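Local coordinates for mandelate racemase / muconate lactonizing enzyme family protein (Agrobacterium tumefaciens, PDB 4DXK), which belongs to the mandelate racemase subgroup of the enolase superfamily and probably acts as a lyase or racemase, its exact reaction being unsettled, at residues H46-I49 with A50-I54; A90-D93 with I94-K97. One frame throughout, in Å; residues are numbered along the deposited sequence.

How the contacts relate
Both contacts are i to i+3 and i+4 arrangements within single helices of the N-terminal domain that enolase-superfamily members carry beside their barrel: contact 1 on the last turns of helix 38-53, contact 2 on helix 79-99. Their centres lie 18 Å apart and their nearest atoms about 7 Å, so they do not touch. F87, on the helix of contact 2, packs against I49 and V53, and L64 of helix 61-68 meets both V53 and L91. Neither contact includes a ligand of the sodium ion, which E216, E242 and E268 bind. Contact 2 reaches the C-terminal part through W92 and D93, which bond to S299 and L376.

Contact 1: H46-I49 with A50-I54; sequences HEYI and APRVI
R52 lays its guanidinium flat over the ring of Y48, an i to i+4 cation-pi stack on the final turns of helix 38-53 in the N-terminal domain. The planes differ by 7° and CZ of R52 stands 3.5 Å from the centroid of the Y48 ring, which shows a face-on and nearly parallel overlap. Y48 has CG anti to its own N (chi1 -167°), a setting that swings the ring along the helix to where the extended R52 chain arrives. A hydrogen bond fixes the rotation of the guanidinium: NH1 of R52 donates to O of Y48 at 3.0 Å, with that oxygen near the guanidinium plane. A water that accepts from the same NH1 also donates to O of E47, at 2.9 Å. P51 has no N-H to give to the preceding turn, and the helix kinks there; O of E47 is met by the water and by CG of P51 at 3.5 Å, while O of Y48 takes the side-chain NH1 of R52.

I49 carries the buried side. Its CG2 meets CG1 of V53 at 3.8 Å, and both side chains continue onto L6 of strand 3-11 and F87 of helix 79-99. H46, also buried, directs its ring nitrogens ND1 and NE2 to S395 and T8, while the carboxylate of E47 bonds T40 and E39 of the second subunit. Near the end of the helix i+3 bonding appears: N of R52 donates to O of I49 at 2.9 Å, from 50° above the carbonyl plane.

Contact 2: A90-D93 with I94-K97; sequences ALWD and IFGK
Four backbone hydrogen bonds join A90-D93 to I94-K97 in the i to i+4 pattern of a regular alpha-helix, the 79-99 helix of the N-terminal domain. N of K97 donates to O of D93 at 2.9 Å with an N-H...O angle of 167°; I94 to A90, F95 to L91 and G96 to W92 repeat the geometry, so this part of the helix is unbroken.

The side chains of D93 and K97 span the same turn. OD2 of D93 and NZ of K97 are 3.7 Å apart, a long salt bridge, and a water lies between them, 2.7 Å from OD2 of D93 and 2.8 Å from NZ of K97, which donates to it. The lysine chain, extended beyond CG, rises past the carboxylate and brings CE to 3.6 Å from OD2 of D93. Both charged ends have further partners: OD1 and OD2 of D93 accept from the backbone N of L376 and L31, respectively, and NZ of K97 donates to O of T29. These bonds tie the helix to neighbouring chain segments and would be expected to favour a charged carboxylate.

Farther round the helix W92 and F95 run side by side. Their planes meet at 45° and the centroid of the six-membered ring of W92 lies 5.8 Å from that of F95, a skewed aromatic pair. I61 of helix 61-68 and L106 of helix 103-106 pack on both, and F95 also touches Q105 of the third subunit, while NE1 of W92 bonds S299. With CG of F95 anti to its N (chi1 -175°), the ring runs alongside the indole and turns its edge to it, CD2 of F95 coming 3.9 Å from CZ3 of W92.

Contact 1: H46-I49 with A50-I54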
# COMPACT_ATOMS: atom_id res chain seq x y z
N HIS A 46 17.93 -42.79 -0.45
CA HIS A 46 17.75 -44.06 -1.15
C HIS A 46 16.34 -44.29 -1.68
O HIS A 46 16.18 -44.89 -2.74
CB HIS A 46 18.22 -45.22 -0.26
CG HIS A 46 19.66 -45.12 0.10
ND1 HIS A 46 20.67 -45.43 -0.78
CD2 HIS A 46 20.27 -44.67 1.23
CE1 HIS A 46 21.84 -45.21 -0.21
NE2 HIS A 46 21.62 -44.75 1.01
N GLU A 47 15.32 -43.79 -0.98
CA GLU A 47 13.93 -43.99 -1.40
C GLU A 47 13.57 -43.12 -2.61
O GLU A 47 12.87 -43.57 -3.52
CB GLU A 47 12.96 -43.70 -0.24
CG GLU A 47 11.47 -43.95 -0.58
CD GLU A 47 10.49 -43.68 0.58
OE1 GLU A 47 10.73 -42.72 1.35
OE2 GLU A 47 9.48 -44.40 0.72
N TYR A 48 14.06 -41.88 -2.61
CA TYR A 48 13.60 -40.86 -3.55
C TYR A 48 14.68 -40.40 -4.54
O TYR A 48 14.44 -40.37 -5.74
CB TYR A 48 13.07 -39.64 -2.77
CG TYR A 48 12.30 -38.67 -3.64
CD1 TYR A 48 12.94 -37.63 -4.31
CD2 TYR A 48 10.93 -38.80 -3.79
CE1 TYR A 48 12.23 -36.75 -5.10
CE2 TYR A 48 10.21 -37.93 -4.58
CZ TYR A 48 10.86 -36.91 -5.23
OH TYR A 48 10.12 -36.05 -6.02
N ILE A 49 15.85 -40.05 -4.03
CA ILE A 49 16.89 -39.53 -4.92
C ILE A 49 17.45 -40.62 -5.83
O ILE A 49 17.52 -40.44 -7.05
CB ILE A 49 18.04 -38.82 -4.17
CG1 ILE A 49 17.49 -37.65 -3.34
CG2 ILE A 49 19.08 -38.31 -5.16
CD1 ILE A 49 18.57 -36.82 -2.67
N ALA A 50 17.84 -41.75 -5.25
CA ALA A 50 18.48 -42.82 -6.01
C ALA A 50 17.75 -43.25 -7.30
O ALA A 50 18.36 -43.25 -8.37
CB ALA A 50 18.77 -44.02 -5.12
N PRO A 51 16.44 -43.57 -7.22
CA PRO A 51 15.80 -44.00 -8.47
C PRO A 51 15.73 -42.89 -9.52
O PRO A 51 15.59 -43.20 -10.71
CB PRO A 51 14.39 -44.43 -8.03
CG PRO A 51 14.17 -43.75 -6.72
CD PRO A 51 15.52 -43.67 -6.07
N ARG A 52 15.83 -41.63 -9.10
CA ARG A 52 15.77 -40.52 -10.03
C ARG A 52 17.12 -40.12 -10.62
O ARG A 52 17.16 -39.40 -11.63
CB ARG A 52 15.13 -39.31 -9.36
CG ARG A 52 13.65 -39.48 -9.16
CD ARG A 52 13.06 -38.41 -8.26
NE ARG A 52 11.61 -38.53 -8.19
CZ ARG A 52 10.97 -39.45 -7.47
NH1 ARG A 52 11.65 -40.32 -6.74
NH2 ARG A 52 9.64 -39.49 -7.48
N VAL A 53 18.22 -40.54 -10.01
CA VAL A 53 19.52 -40.03 -10.46
C VAL A 53 20.52 -41.09 -10.94
O VAL A 53 21.47 -40.74 -11.63
CB VAL A 53 20.20 -39.13 -9.40
CG1 VAL A 53 19.24 -38.03 -8.95
CG2 VAL A 53 20.69 -39.95 -8.22
N ILE A 54 20.34 -42.35 -10.57
CA ILE A 54 21.24 -43.38 -11.10
C ILE A 54 21.09 -43.40 -12.61
O ILE A 54 19.97 -43.46 -13.14
CB ILE A 54 20.92 -44.79 -10.54
CG1 ILE A 54 21.09 -44.81 -9.02
CG2 ILE A 54 21.81 -45.85 -11.21
CD1 ILE A 54 22.49 -44.54 -8.56
O HOH W 1 10.64 -42.45 -4.99

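Contact 2: A90-D93 with I94-K97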
# COMPACT_ATOMS: atom_id res chain seq x y z
N ALA A 90 27.59 -32.59 -3.49
CA ALA A 90 28.39 -33.65 -4.11
C ALA A 90 28.53 -33.43 -5.62
O ALA A 90 29.59 -33.69 -6.19
CB ALA A 90 27.77 -35.00 -3.83
N LEU A 91 27.48 -32.93 -6.27
CA LEU A 91 27.58 -32.63 -7.70
C LEU A 91 28.59 -31.53 -7.98
O LEU A 91 29.35 -31.61 -8.94
CB LEU A 91 26.23 -32.25 -8.31
CG LEU A 91 25.13 -33.30 -8.27
CD1 LEU A 91 23.89 -32.75 -8.97
CD2 LEU A 91 25.58 -34.62 -8.88
N TRP A 92 28.61 -30.50 -7.14
CA TRP A 92 29.59 -29.44 -7.33
C TRP A 92 31.03 -29.97 -7.14
O TRP A 92 31.95 -29.55 -7.84
CB TRP A 92 29.27 -28.25 -6.41
CG TRP A 92 28.16 -27.41 -6.97
CD1 TRP A 92 26.84 -27.49 -6.66
CD2 TRP A 92 28.29 -26.41 -7.97
NE1 TRP A 92 26.13 -26.57 -7.40
CE2 TRP A 92 27.00 -25.91 -8.22
CE3 TRP A 92 29.37 -25.89 -8.70
CZ2 TRP A 92 26.76 -24.91 -9.16
CZ3 TRP A 92 29.13 -24.90 -9.63
CH2 TRP A 92 27.83 -24.41 -9.85
N ASP A 93 31.20 -30.88 -6.19
CA ASP A 93 32.49 -31.54 -5.98
C ASP A 93 32.90 -32.33 -7.23
O ASP A 93 34.04 -32.21 -7.69
CB ASP A 93 32.38 -32.44 -4.75
CG ASP A 93 33.72 -32.95 -4.24
OD1 ASP A 93 34.74 -32.22 -4.31
OD2 ASP A 93 33.72 -34.09 -3.74
N ILE A 94 31.98 -33.11 -7.80
CA ILE A 94 32.26 -33.82 -9.05
C ILE A 94 32.65 -32.86 -10.18
O ILE A 94 33.61 -33.09 -10.89
CB ILE A 94 31.05 -34.67 -9.50
CG1 ILE A 94 30.90 -35.89 -8.60
CG2 ILE A 94 31.16 -35.10 -10.96
CD1 ILE A 94 29.55 -36.54 -8.69
N PHE A 95 31.88 -31.78 -10.33
CA PHE A 95 32.12 -30.81 -11.40
C PHE A 95 33.52 -30.20 -11.23
O PHE A 95 34.27 -30.08 -12.21
CB PHE A 95 30.99 -29.76 -11.32
CG PHE A 95 30.99 -28.72 -12.42
CD1 PHE A 95 31.68 -28.87 -13.61
CD2 PHE A 95 30.23 -27.56 -12.24
CE1 PHE A 95 31.63 -27.88 -14.59
CE2 PHE A 95 30.18 -26.58 -13.21
CZ PHE A 95 30.87 -26.74 -14.38
N GLY A 96 33.90 -29.87 -10.00
CA GLY A 96 35.24 -29.36 -9.75
C GLY A 96 36.33 -30.37 -10.08
O GLY A 96 37.33 -30.04 -10.74
N LYS A 97 36.15 -31.61 -9.65
CA LYS A 97 37.12 -32.64 -9.99
C LYS A 97 37.22 -32.87 -11.49
O LYS A 97 38.31 -33.08 -12.02
CB LYS A 97 36.81 -33.93 -9.26
CG LYS A 97 37.00 -33.83 -7.77
CD LYS A 97 36.67 -35.15 -7.10
CE LYS A 97 36.66 -35.00 -5.60
NZ LYS A 97 36.44 -36.29 -4.91
O HOH W 2 35.60 -35.39 -2.38